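Local coordinates for protein phosphoribosyltransferase (Thermus thermophilus, PDB 1WD5) that probably acts as a phosphoribosyltransferase, a type of glycosyltransferase, although its substrate has not been established, at residues 69-79 against 138-146; 125-133 against 181-191. One frame throughout, in Å; residues are numbered along the deposited sequence.

Contact 1: 69-79 against 138-146; sequences AVGEGGELVLM and AALSVVFQE
Val-142 packs its two methyls against the hairpin, CG2 on the 69-71 strand and CG1 toward Glu-75 and Gly-71. CG2 lies 4.0 Å from Gly-71 N and also meets Ala-69 CB, while CG1, anti to the backbone N (chi1 174°), reaches to 3.6 Å from Glu-75 OE2, the two side chains crossing at about a right angle. Ala-69 CB meets Ala-138 CB at 3.9 Å in a further apolar pair. Val-77 CG1 lies against the helix backbone, 3.7 Å from Ser-141 O, and both its methyls pack on the aliphatic CG of Gln-145. The selenomethionine Met-79, bent at chi2 and chi3, brings its methyl CE to 3.4 Å from Ser-141 OG, an oxygen already hydrogen-bonded to Glu-137 O and Arg-169. Replacing Val-142 by an alanine would probably open a gap beside Gly-71 and Ala-69 and take away the methyl that lies against Glu-75 OE2.

No hydrogen bond joins the segments directly; two waters do the bridging. One links Glu-75 OE2 (3.0 Å) to Val-142 O (3.1 Å); the second lies between Glu-75 OE2 and Glu-146 OE2, like charges 4.5 Å apart, and the salt bridge from Glu-146 to Lys-115 probably eases their repulsion.

Strand 69-71 crosses helix 138-144 at -59°. The antiparallel hairpin, closed by a type I turn from Gly-71 to Gly-74, lies across a helix that packs on the central sheet, consistent with the alpha/beta fold of type I phosphoribosyltransferases.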
ATOM      1  N   ALA A  69      -8.771  -4.206  -9.375  1.00 12.35           N
ATOM      2  CA  ALA A  69      -7.325  -4.007  -9.288  1.00 13.33           C
ATOM      3  C   ALA A  69      -6.577  -5.195  -9.877  1.00 14.12           C
ATOM      4  O   ALA A  69      -7.134  -6.289  -9.983  1.00 14.81           O
ATOM      5  CB  ALA A  69      -6.909  -3.813  -7.824  1.00 13.01           C
ATOM      6  N   VAL A  70      -5.324  -4.973 -10.276  1.00 13.25           N
ATOM      7  CA  VAL A  70      -4.488  -6.047 -10.812  1.00 13.49           C
ATOM      8  C   VAL A  70      -3.217  -6.108  -9.962  1.00 14.23           C
ATOM      9  O   VAL A  70      -2.675  -5.071  -9.576  1.00 13.20           O
ATOM     10  CB  VAL A  70      -4.076  -5.807 -12.292  1.00 15.54           C
ATOM     11  CG1 VAL A  70      -5.316  -5.716 -13.179  1.00 16.52           C
ATOM     12  CG2 VAL A  70      -3.240  -4.543 -12.409  1.00 14.82           C
ATOM     13  N   GLY A  71      -2.758  -7.319  -9.664  1.00 12.99           N
ATOM     14  CA  GLY A  71      -1.556  -7.484  -8.868  1.00 14.02           C
ATOM     15  C   GLY A  71      -0.351  -7.770  -9.743  1.00 16.40           C
ATOM     16  O   GLY A  71      -0.484  -7.972 -10.953  1.00 16.22           O
ATOM     17  N   GLU A  72       0.829  -7.789  -9.135  1.00 16.83           N
ATOM     18  CA  GLU A  72       2.063  -8.042  -9.868  1.00 17.31           C
ATOM     19  C   GLU A  72       2.041  -9.409 -10.547  1.00 17.31           C
ATOM     20  O   GLU A  72       2.720  -9.621 -11.548  1.00 17.23           O
ATOM     21  CB  GLU A  72       3.265  -7.953  -8.920  1.00 18.19           C
ATOM     22  CG  GLU A  72       3.261  -8.992  -7.806  1.00 18.41           C
ATOM     23  CD  GLU A  72       4.468  -8.869  -6.890  1.00 19.72           C
ATOM     24  OE1 GLU A  72       4.323  -8.355  -5.754  1.00 17.22           O
ATOM     25  OE2 GLU A  72       5.572  -9.281  -7.309  1.00 20.80           O
ATOM     26  N   GLY A  73       1.252 -10.329 -10.002  1.00 16.88           N
ATOM     27  CA  GLY A  73       1.164 -11.661 -10.573  1.00 16.66           C
ATOM     28  C   GLY A  73       0.284 -11.719 -11.812  1.00 18.52           C
ATOM     29  O   GLY A  73       0.181 -12.761 -12.454  1.00 19.60           O
ATOM     30  N   GLY A  74      -0.356 -10.603 -12.146  1.00 18.47           N
ATOM     31  CA  GLY A  74      -1.207 -10.570 -13.323  1.00 18.68           C
ATOM     32  C   GLY A  74      -2.688 -10.795 -13.063  1.00 19.84           C
ATOM     33  O   GLY A  74      -3.519 -10.494 -13.923  1.00 18.70           O
ATOM     34  N   GLU A  75      -3.030 -11.309 -11.886  1.00 19.10           N
ATOM     35  CA  GLU A  75      -4.429 -11.575 -11.558  1.00 21.10           C
ATOM     36  C   GLU A  75      -5.291 -10.315 -11.543  1.00 19.83           C
ATOM     37  O   GLU A  75      -4.858  -9.253 -11.097  1.00 17.75           O
ATOM     38  CB  GLU A  75      -4.550 -12.262 -10.197  1.00 22.72           C
ATOM     39  CG  GLU A  75      -4.247 -11.348  -9.018  1.00 27.06           C
ATOM     40  CD  GLU A  75      -2.773 -11.285  -8.676  1.00 28.92           C
ATOM     41  OE1 GLU A  75      -1.929 -11.502  -9.573  1.00 29.13           O
ATOM     42  OE2 GLU A  75      -2.460 -11.005  -7.502  1.00 29.86           O
ATOM     43  N   LEU A  76      -6.515 -10.450 -12.039  1.00 17.82           N
ATOM     44  CA  LEU A  76      -7.468  -9.348 -12.067  1.00 18.13           C
ATOM     45  C   LEU A  76      -8.483  -9.592 -10.957  1.00 17.80           C
ATOM     46  O   LEU A  76      -9.139 -10.633 -10.930  1.00 16.45           O
ATOM     47  CB  LEU A  76      -8.189  -9.289 -13.417  1.00 16.64           C
ATOM     48  CG  LEU A  76      -9.369  -8.319 -13.542  1.00 18.13           C
ATOM     49  CD1 LEU A  76      -8.913  -6.887 -13.278  1.00 16.58           C
ATOM     50  CD2 LEU A  76      -9.968  -8.438 -14.940  1.00 17.56           C
ATOM     51  N   VAL A  77      -8.599  -8.638 -10.039  1.00 16.00           N
ATOM     52  CA  VAL A  77      -9.537  -8.753  -8.928  1.00 16.30           C
ATOM     53  C   VAL A  77     -10.611  -7.689  -9.092  1.00 17.39           C
ATOM     54  O   VAL A  77     -10.333  -6.491  -9.025  1.00 18.56           O
ATOM     55  CB  VAL A  77      -8.825  -8.559  -7.574  1.00 16.33           C
ATOM     56  CG1 VAL A  77      -9.839  -8.641  -6.430  1.00 14.91           C
ATOM     57  CG2 VAL A  77      -7.746  -9.620  -7.407  1.00 15.40           C
ATOM     58  N   LEU A  78     -11.840  -8.138  -9.312  1.00 17.31           N
ATOM     59  CA  LEU A  78     -12.958  -7.234  -9.529  1.00 16.89           C
ATOM     60  C   LEU A  78     -13.818  -7.022  -8.295  1.00 19.41           C
ATOM     61  O   LEU A  78     -13.966  -7.923  -7.472  1.00 19.43           O
ATOM     62  CB  LEU A  78     -13.841  -7.777 -10.652  1.00 16.02           C
ATOM     63  CG  LEU A  78     -13.174  -7.984 -12.011  1.00 14.25           C
ATOM     64  CD1 LEU A  78     -14.137  -8.669 -12.966  1.00 13.13           C
ATOM     65  CD2 LEU A  78     -12.730  -6.639 -12.560  1.00 13.18           C
HETATM   66  N   MSE A  79     -14.381  -5.822  -8.174  1.00 20.86           N
HETATM   67  CA  MSE A  79     -15.273  -5.509  -7.065  1.00 22.97           C
HETATM   68  C   MSE A  79     -16.634  -6.114  -7.437  1.00 22.00           C
HETATM   69  O   MSE A  79     -16.911  -6.348  -8.616  1.00 20.32           O
HETATM   70  CB  MSE A  79     -15.382  -3.994  -6.878  1.00 25.70           C
HETATM   71  CG  MSE A  79     -14.103  -3.346  -6.342  1.00 33.85           C
HETATM   72 SE   MSE A  79     -13.720  -3.812  -4.627  1.00 47.50          SE
HETATM   73  CE  MSE A  79     -12.816  -5.356  -4.862  1.00 41.87           C
ATOM     74  N   ALA A 138      -6.714  -0.463  -3.748  1.00 16.35           N
ATOM     75  CA  ALA A 138      -6.308  -1.450  -4.737  1.00 15.92           C
ATOM     76  C   ALA A 138      -5.416  -2.478  -4.054  1.00 15.52           C
ATOM     77  O   ALA A 138      -5.521  -3.679  -4.313  1.00 14.90           O
ATOM     78  CB  ALA A 138      -5.553  -0.776  -5.881  1.00 17.38           C
ATOM     79  N   ALA A 139      -4.536  -2.001  -3.175  1.00 16.13           N
ATOM     80  CA  ALA A 139      -3.632  -2.893  -2.455  1.00 15.34           C
ATOM     81  C   ALA A 139      -4.437  -3.875  -1.614  1.00 15.03           C
ATOM     82  O   ALA A 139      -4.134  -5.065  -1.579  1.00 14.66           O
ATOM     83  CB  ALA A 139      -2.692  -2.091  -1.560  1.00 15.40           C
ATOM     84  N   LEU A 140      -5.460  -3.368  -0.932  1.00 15.79           N
ATOM     85  CA  LEU A 140      -6.310  -4.210  -0.097  1.00 16.11           C
ATOM     86  C   LEU A 140      -7.008  -5.282  -0.923  1.00 15.63           C
ATOM     87  O   LEU A 140      -7.038  -6.451  -0.541  1.00 16.77           O
ATOM     88  CB  LEU A 140      -7.366  -3.361   0.624  1.00 16.25           C
ATOM     89  CG  LEU A 140      -6.939  -2.582   1.872  1.00 16.09           C
ATOM     90  CD1 LEU A 140      -8.094  -1.721   2.356  1.00 16.76           C
ATOM     91  CD2 LEU A 140      -6.516  -3.554   2.966  1.00 15.66           C
ATOM     92  N   SER A 141      -7.572  -4.883  -2.058  1.00 15.77           N
ATOM     93  CA  SER A 141      -8.278  -5.825  -2.917  1.00 15.88           C
ATOM     94  C   SER A 141      -7.414  -7.012  -3.312  1.00 16.55           C
ATOM     95  O   SER A 141      -7.878  -8.150  -3.285  1.00 17.43           O
ATOM     96  CB  SER A 141      -8.791  -5.115  -4.170  1.00 15.99           C
ATOM     97  OG  SER A 141      -9.834  -4.213  -3.834  1.00 18.79           O
ATOM     98  N   VAL A 142      -6.161  -6.754  -3.677  1.00 16.67           N
ATOM     99  CA  VAL A 142      -5.260  -7.830  -4.076  1.00 14.74           C
ATOM    100  C   VAL A 142      -4.815  -8.661  -2.876  1.00 15.60           C
ATOM    101  O   VAL A 142      -4.879  -9.889  -2.907  1.00 15.45           O
ATOM    102  CB  VAL A 142      -4.008  -7.279  -4.802  1.00 14.79           C
ATOM    103  CG1 VAL A 142      -3.026  -8.410  -5.076  1.00 12.80           C
ATOM    104  CG2 VAL A 142      -4.419  -6.610  -6.119  1.00 11.97           C
ATOM    105  N   VAL A 143      -4.369  -7.990  -1.818  1.00 14.39           N
ATOM    106  CA  VAL A 143      -3.912  -8.685  -0.624  1.00 15.68           C
ATOM    107  C   VAL A 143      -4.977  -9.594  -0.005  1.00 16.67           C
ATOM    108  O   VAL A 143      -4.663 -10.692   0.445  1.00 16.81           O
ATOM    109  CB  VAL A 143      -3.419  -7.682   0.442  1.00 16.45           C
ATOM    110  CG1 VAL A 143      -3.032  -8.419   1.716  1.00 16.95           C
ATOM    111  CG2 VAL A 143      -2.220  -6.905  -0.102  1.00 15.34           C
ATOM    112  N   PHE A 144      -6.229  -9.144   0.022  1.00 16.97           N
ATOM    113  CA  PHE A 144      -7.312  -9.952   0.587  1.00 18.64           C
ATOM    114  C   PHE A 144      -7.487 -11.286  -0.134  1.00 19.77           C
ATOM    115  O   PHE A 144      -7.868 -12.281   0.474  1.00 19.70           O
ATOM    116  CB  PHE A 144      -8.636  -9.181   0.544  1.00 19.04           C
ATOM    117  CG  PHE A 144      -8.855  -8.281   1.730  1.00 21.54           C
ATOM    118  CD1 PHE A 144      -9.535  -7.077   1.586  1.00 21.95           C
ATOM    119  CD2 PHE A 144      -8.394  -8.644   2.993  1.00 21.41           C
ATOM    120  CE1 PHE A 144      -9.754  -6.245   2.681  1.00 22.13           C
ATOM    121  CE2 PHE A 144      -8.608  -7.822   4.093  1.00 22.23           C
ATOM    122  CZ  PHE A 144      -9.288  -6.619   3.937  1.00 21.61           C
ATOM    123  N   GLN A 145      -7.212 -11.307  -1.430  1.00 20.99           N
ATOM    124  CA  GLN A 145      -7.344 -12.537  -2.199  1.00 24.83           C
ATOM    125  C   GLN A 145      -6.168 -13.477  -1.961  1.00 25.53           C
ATOM    126  O   GLN A 145      -6.148 -14.592  -2.480  1.00 25.60           O
ATOM    127  CB  GLN A 145      -7.436 -12.224  -3.696  1.00 28.23           C
ATOM    128  CG  GLN A 145      -8.678 -11.451  -4.101  1.00 34.86           C
ATOM    129  CD  GLN A 145      -9.962 -12.207  -3.808  1.00 38.28           C
ATOM    130  OE1 GLN A 145     -10.299 -12.463  -2.652  1.00 41.54           O
ATOM    131  NE2 GLN A 145     -10.686 -12.572  -4.861  1.00 41.78           N
ATOM    132  N   GLU A 146      -5.191 -13.038  -1.172  1.00 25.63           N
ATOM    133  CA  GLU A 146      -4.013 -13.861  -0.920  1.00 26.07           C
ATOM    134  C   GLU A 146      -4.061 -14.678   0.365  1.00 25.45           C
ATOM    135  O   GLU A 146      -3.066 -15.281   0.764  1.00 26.92           O
ATOM    136  CB  GLU A 146      -2.756 -12.982  -0.961  1.00 27.90           C
ATOM    137  CG  GLU A 146      -2.623 -12.244  -2.292  1.00 32.37           C
ATOM    138  CD  GLU A 146      -1.355 -11.424  -2.418  1.00 36.09           C
ATOM    139  OE1 GLU A 146      -1.076 -10.601  -1.520  1.00 37.40           O
ATOM    140  OE2 GLU A 146      -0.641 -11.594  -3.428  1.00 37.23           O
TER
HETATM  141  O   HOH W   1      -4.618 -11.490  -5.534  1.00 29.98           O
HETATM  142  O   HOH W   2      -2.060 -12.363  -5.488  1.00 33.70           O

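Contact 2: 125-133 against 181-191; sequences LVDDGVATG and FAAVGAYYLDF
Tyr-188 points its hydroxyl at the main chain of Asp-128. OH donates to Asp-128 O at 2.6 Å, in the carbonyl plane and on a lone pair, with a C=O...donor angle of 125°, and the same oxygen lies at the edge of the tyrosine ring. Asp-128 CB also lies 3.5 Å from Tyr-188 OH. The Asp-128 and Phe-191 side chains cross at about a right angle, with the carboxylate and ring planes 45° apart, and Asp-128 OD2 is 3.8 Å from Phe-191 CE1; OD2 also forms a salt bridge with Arg-6. The Phe-191 ring in turn has Gly-185 CA over the centre of one face.

The sequence DDGVATG after strand 125-126 matches the signature that binds the phosphoribosyl diphosphate substrate in type I phosphoribosyltransferases, so the 181-191 loop backs a probable substrate loop.

Val-184 turns both methyls onto Gly-129, CG1 and CG2 each 3.8 Å from its CA; a CB there would clash with CG1. CG2 also meets the edge of the Phe-181 ring in plane. With CG opposite the backbone N (chi1 -175°), the Phe-181 ring brings CE2 to 3.7 Å from Ala-131 CB.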
ATOM      1  N   LEU A 125      -0.273  -2.970   5.843  1.00 13.74           N
ATOM      2  CA  LEU A 125      -0.124  -2.160   4.636  1.00 13.32           C
ATOM      3  C   LEU A 125       0.242  -0.745   5.055  1.00 14.08           C
ATOM      4  O   LEU A 125      -0.470  -0.128   5.847  1.00 14.02           O
ATOM      5  CB  LEU A 125      -1.426  -2.150   3.833  1.00 14.68           C
ATOM      6  CG  LEU A 125      -1.721  -3.433   3.056  1.00 18.97           C
ATOM      7  CD1 LEU A 125      -3.122  -3.378   2.460  1.00 17.02           C
ATOM      8  CD2 LEU A 125      -0.672  -3.596   1.954  1.00 19.01           C
ATOM      9  N   VAL A 126       1.337  -0.227   4.504  1.00 13.15           N
ATOM     10  CA  VAL A 126       1.824   1.101   4.868  1.00 12.80           C
ATOM     11  C   VAL A 126       2.162   2.035   3.704  1.00 13.79           C
ATOM     12  O   VAL A 126       2.615   1.595   2.651  1.00 14.48           O
ATOM     13  CB  VAL A 126       3.117   0.983   5.718  1.00 13.62           C
ATOM     14  CG1 VAL A 126       3.546   2.354   6.215  1.00 12.16           C
ATOM     15  CG2 VAL A 126       2.906   0.024   6.877  1.00 11.48           C
ATOM     16  N   ASP A 127       1.939   3.331   3.916  1.00 14.13           N
ATOM     17  CA  ASP A 127       2.288   4.370   2.943  1.00 13.97           C
ATOM     18  C   ASP A 127       2.627   5.579   3.808  1.00 13.81           C
ATOM     19  O   ASP A 127       2.251   5.611   4.980  1.00 13.22           O
ATOM     20  CB  ASP A 127       1.124   4.704   2.004  1.00 13.76           C
ATOM     21  CG  ASP A 127       1.596   5.385   0.712  1.00 17.97           C
ATOM     22  OD1 ASP A 127       2.811   5.664   0.590  1.00 17.65           O
ATOM     23  OD2 ASP A 127       0.761   5.641  -0.182  1.00 16.69           O
ATOM     24  N   ASP A 128       3.338   6.565   3.264  1.00 14.18           N
ATOM     25  CA  ASP A 128       3.687   7.735   4.070  1.00 13.18           C
ATOM     26  C   ASP A 128       2.507   8.662   4.314  1.00 13.83           C
ATOM     27  O   ASP A 128       2.592   9.574   5.135  1.00 12.46           O
ATOM     28  CB  ASP A 128       4.855   8.530   3.457  1.00 12.56           C
ATOM     29  CG  ASP A 128       4.642   8.881   1.988  1.00 14.88           C
ATOM     30  OD1 ASP A 128       3.482   8.918   1.528  1.00 13.67           O
ATOM     31  OD2 ASP A 128       5.650   9.143   1.296  1.00 14.04           O
ATOM     32  N   GLY A 129       1.403   8.417   3.611  1.00 15.64           N
ATOM     33  CA  GLY A 129       0.210   9.230   3.784  1.00 15.70           C
ATOM     34  C   GLY A 129      -0.907   8.771   2.857  1.00 18.82           C
ATOM     35  O   GLY A 129      -0.654   8.035   1.901  1.00 17.86           O
ATOM     36  N   VAL A 130      -2.141   9.187   3.134  1.00 18.44           N
ATOM     37  CA  VAL A 130      -3.268   8.804   2.290  1.00 20.03           C
ATOM     38  C   VAL A 130      -4.241   9.961   2.066  1.00 19.00           C
ATOM     39  O   VAL A 130      -5.042  10.295   2.940  1.00 17.77           O
ATOM     40  CB  VAL A 130      -4.051   7.624   2.898  1.00 22.66           C
ATOM     41  CG1 VAL A 130      -5.099   7.142   1.912  1.00 22.20           C
ATOM     42  CG2 VAL A 130      -3.101   6.494   3.247  1.00 26.46           C
ATOM     43  N   ALA A 131      -4.180  10.557   0.881  1.00 18.40           N
ATOM     44  CA  ALA A 131      -5.053  11.674   0.546  1.00 20.71           C
ATOM     45  C   ALA A 131      -6.452  11.210   0.142  1.00 20.86           C
ATOM     46  O   ALA A 131      -7.453  11.742   0.628  1.00 20.17           O
ATOM     47  CB  ALA A 131      -4.431  12.501  -0.576  1.00 19.68           C
ATOM     48  N   THR A 132      -6.524  10.219  -0.743  1.00 21.29           N
ATOM     49  CA  THR A 132      -7.814   9.713  -1.203  1.00 21.31           C
ATOM     50  C   THR A 132      -8.003   8.230  -0.912  1.00 21.31           C
ATOM     51  O   THR A 132      -9.134   7.766  -0.761  1.00 21.17           O
ATOM     52  CB  THR A 132      -7.988   9.911  -2.713  1.00 22.43           C
ATOM     53  OG1 THR A 132      -7.113   9.017  -3.408  1.00 22.71           O
ATOM     54  CG2 THR A 132      -7.654  11.346  -3.106  1.00 22.57           C
ATOM     55  N   GLY A 133      -6.900   7.488  -0.856  1.00 19.27           N
ATOM     56  CA  GLY A 133      -6.976   6.065  -0.573  1.00 18.16           C
ATOM     57  C   GLY A 133      -7.087   5.169  -1.796  1.00 18.00           C
ATOM     58  O   GLY A 133      -7.213   3.949  -1.672  1.00 17.89           O
ATOM     59  N   PHE A 181      -7.186  18.464   6.147  1.00 33.33           N
ATOM     60  CA  PHE A 181      -6.131  17.809   5.381  1.00 31.23           C
ATOM     61  C   PHE A 181      -5.751  18.596   4.138  1.00 31.59           C
ATOM     62  O   PHE A 181      -6.597  18.900   3.303  1.00 32.88           O
ATOM     63  CB  PHE A 181      -6.573  16.410   4.957  1.00 28.86           C
ATOM     64  CG  PHE A 181      -5.501  15.621   4.258  1.00 25.58           C
ATOM     65  CD1 PHE A 181      -4.548  14.916   4.989  1.00 24.04           C
ATOM     66  CD2 PHE A 181      -5.438  15.590   2.869  1.00 23.42           C
ATOM     67  CE1 PHE A 181      -3.549  14.190   4.343  1.00 23.53           C
ATOM     68  CE2 PHE A 181      -4.443  14.868   2.213  1.00 19.66           C
ATOM     69  CZ  PHE A 181      -3.499  14.168   2.949  1.00 23.29           C
ATOM     70  N   ALA A 182      -4.468  18.917   4.018  1.00 30.81           N
ATOM     71  CA  ALA A 182      -3.970  19.651   2.867  1.00 29.71           C
ATOM     72  C   ALA A 182      -3.430  18.644   1.859  1.00 28.60           C
ATOM     73  O   ALA A 182      -4.133  18.223   0.943  1.00 29.87           O
ATOM     74  CB  ALA A 182      -2.867  20.605   3.300  1.00 30.32           C
ATOM     75  N   ALA A 183      -2.173  18.260   2.043  1.00 26.58           N
ATOM     76  CA  ALA A 183      -1.512  17.297   1.177  1.00 24.22           C
ATOM     77  C   ALA A 183      -0.553  16.497   2.050  1.00 23.38           C
ATOM     78  O   ALA A 183      -0.093  16.988   3.083  1.00 23.51           O
ATOM     79  CB  ALA A 183      -0.748  18.020   0.078  1.00 24.42           C
ATOM     80  N   VAL A 184      -0.252  15.266   1.650  1.00 20.76           N
ATOM     81  CA  VAL A 184       0.650  14.435   2.442  1.00 18.44           C
ATOM     82  C   VAL A 184       1.968  15.132   2.753  1.00 15.92           C
ATOM     83  O   VAL A 184       2.409  15.151   3.898  1.00 14.74           O
ATOM     84  CB  VAL A 184       0.964  13.109   1.736  1.00 17.28           C
ATOM     85  CG1 VAL A 184       2.002  12.338   2.536  1.00 15.52           C
ATOM     86  CG2 VAL A 184      -0.308  12.287   1.587  1.00 17.68           C
ATOM     87  N   GLY A 185       2.587  15.705   1.727  1.00 16.75           N
ATOM     88  CA  GLY A 185       3.861  16.380   1.903  1.00 18.27           C
ATOM     89  C   GLY A 185       3.841  17.540   2.882  1.00 19.14           C
ATOM     90  O   GLY A 185       4.883  17.943   3.392  1.00 19.77           O
ATOM     91  N   ALA A 186       2.660  18.082   3.155  1.00 18.99           N
ATOM     92  CA  ALA A 186       2.563  19.205   4.076  1.00 19.13           C
ATOM     93  C   ALA A 186       2.850  18.791   5.521  1.00 19.16           C
ATOM     94  O   ALA A 186       3.143  19.639   6.359  1.00 18.51           O
ATOM     95  CB  ALA A 186       1.178  19.845   3.980  1.00 17.26           C
ATOM     96  N   TYR A 187       2.790  17.495   5.813  1.00 17.31           N
ATOM     97  CA  TYR A 187       3.025  17.046   7.179  1.00 17.36           C
ATOM     98  C   TYR A 187       4.417  16.495   7.455  1.00 17.79           C
ATOM     99  O   TYR A 187       4.652  15.880   8.498  1.00 17.42           O
ATOM    100  CB  TYR A 187       1.957  16.027   7.574  1.00 18.24           C
ATOM    101  CG  TYR A 187       0.560  16.568   7.378  1.00 19.81           C
ATOM    102  CD1 TYR A 187      -0.121  16.370   6.178  1.00 21.09           C
ATOM    103  CD2 TYR A 187      -0.049  17.351   8.360  1.00 21.19           C
ATOM    104  CE1 TYR A 187      -1.374  16.943   5.955  1.00 21.87           C
ATOM    105  CE2 TYR A 187      -1.303  17.930   8.148  1.00 22.51           C
ATOM    106  CZ  TYR A 187      -1.955  17.720   6.940  1.00 23.42           C
ATOM    107  OH  TYR A 187      -3.181  18.299   6.712  1.00 26.05           O
ATOM    108  N   TYR A 188       5.340  16.733   6.528  1.00 16.15           N
ATOM    109  CA  TYR A 188       6.716  16.276   6.669  1.00 15.83           C
ATOM    110  C   TYR A 188       7.703  17.435   6.468  1.00 18.68           C
ATOM    111  O   TYR A 188       7.612  18.177   5.483  1.00 17.62           O
ATOM    112  CB  TYR A 188       7.031  15.179   5.648  1.00 14.08           C
ATOM    113  CG  TYR A 188       6.395  13.828   5.920  1.00 14.14           C
ATOM    114  CD1 TYR A 188       5.116  13.522   5.451  1.00 14.41           C
ATOM    115  CD2 TYR A 188       7.089  12.843   6.630  1.00 13.32           C
ATOM    116  CE1 TYR A 188       4.548  12.264   5.681  1.00 14.59           C
ATOM    117  CE2 TYR A 188       6.531  11.594   6.865  1.00 11.50           C
ATOM    118  CZ  TYR A 188       5.264  11.308   6.391  1.00 13.57           C
ATOM    119  OH  TYR A 188       4.713  10.064   6.628  1.00 11.90           O
ATOM    120  N   LEU A 189       8.643  17.595   7.394  1.00 18.30           N
ATOM    121  CA  LEU A 189       9.628  18.662   7.250  1.00 20.73           C
ATOM    122  C   LEU A 189      10.513  18.297   6.064  1.00 19.72           C
ATOM    123  O   LEU A 189      10.837  19.139   5.226  1.00 19.82           O
ATOM    124  CB  LEU A 189      10.477  18.795   8.515  1.00 22.44           C
ATOM    125  CG  LEU A 189      11.589  19.847   8.454  1.00 26.57           C
ATOM    126  CD1 LEU A 189      10.984  21.237   8.248  1.00 30.38           C
ATOM    127  CD2 LEU A 189      12.404  19.804   9.743  1.00 27.82           C
ATOM    128  N   ASP A 190      10.891  17.027   6.001  1.00 19.18           N
ATOM    129  CA  ASP A 190      11.718  16.514   4.919  1.00 18.47           C
ATOM    130  C   ASP A 190      10.879  15.533   4.110  1.00 18.16           C
ATOM    131  O   ASP A 190      10.641  14.402   4.543  1.00 16.37           O
ATOM    132  CB  ASP A 190      12.952  15.806   5.490  1.00 19.44           C
ATOM    133  CG  ASP A 190      13.744  15.033   4.432  1.00 20.48           C
ATOM    134  OD1 ASP A 190      13.379  15.075   3.235  1.00 19.84           O
ATOM    135  OD2 ASP A 190      14.740  14.377   4.808  1.00 20.17           O
ATOM    136  N   PHE A 191      10.425  15.975   2.940  1.00 16.51           N
ATOM    137  CA  PHE A 191       9.612  15.137   2.069  1.00 15.72           C
ATOM    138  C   PHE A 191      10.373  14.903   0.771  1.00 16.19           C
ATOM    139  O   PHE A 191       9.807  14.971  -0.317  1.00 17.44           O
ATOM    140  CB  PHE A 191       8.272  15.824   1.786  1.00 16.04           C
ATOM    141  CG  PHE A 191       7.201  14.892   1.278  1.00 15.72           C
ATOM    142  CD1 PHE A 191       6.811  13.786   2.027  1.00 15.10           C
ATOM    143  CD2 PHE A 191       6.573  15.130   0.060  1.00 15.76           C
ATOM    144  CE1 PHE A 191       5.807  12.926   1.573  1.00 17.16           C
ATOM    145  CE2 PHE A 191       5.565  14.278  -0.409  1.00 17.71           C
ATOM    146  CZ  PHE A 191       5.182  13.173   0.349  1.00 16.68           C
TER

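How the contacts relate
The segments alternate along the chain: 69-79, 125-133, 138-146, then 181-191. Contact 1 and contact 2 have centres about 23 Å apart on opposite sides of the chain's centre, yet both reach the same seven-stranded mixed sheet. Contact 1 uses its edge strand 76-78 and the neighbouring 66-71; contact 2 starts from the inner strand 122-126. The 127-133 loop leads from that strand to helix 134-144, and Leu-125 CD1 packs against Leu-140 CD2 at 3.4 Å. The probable substrate loop is therefore flanked by a strand and a helix of the core, the helix bearing the hairpin.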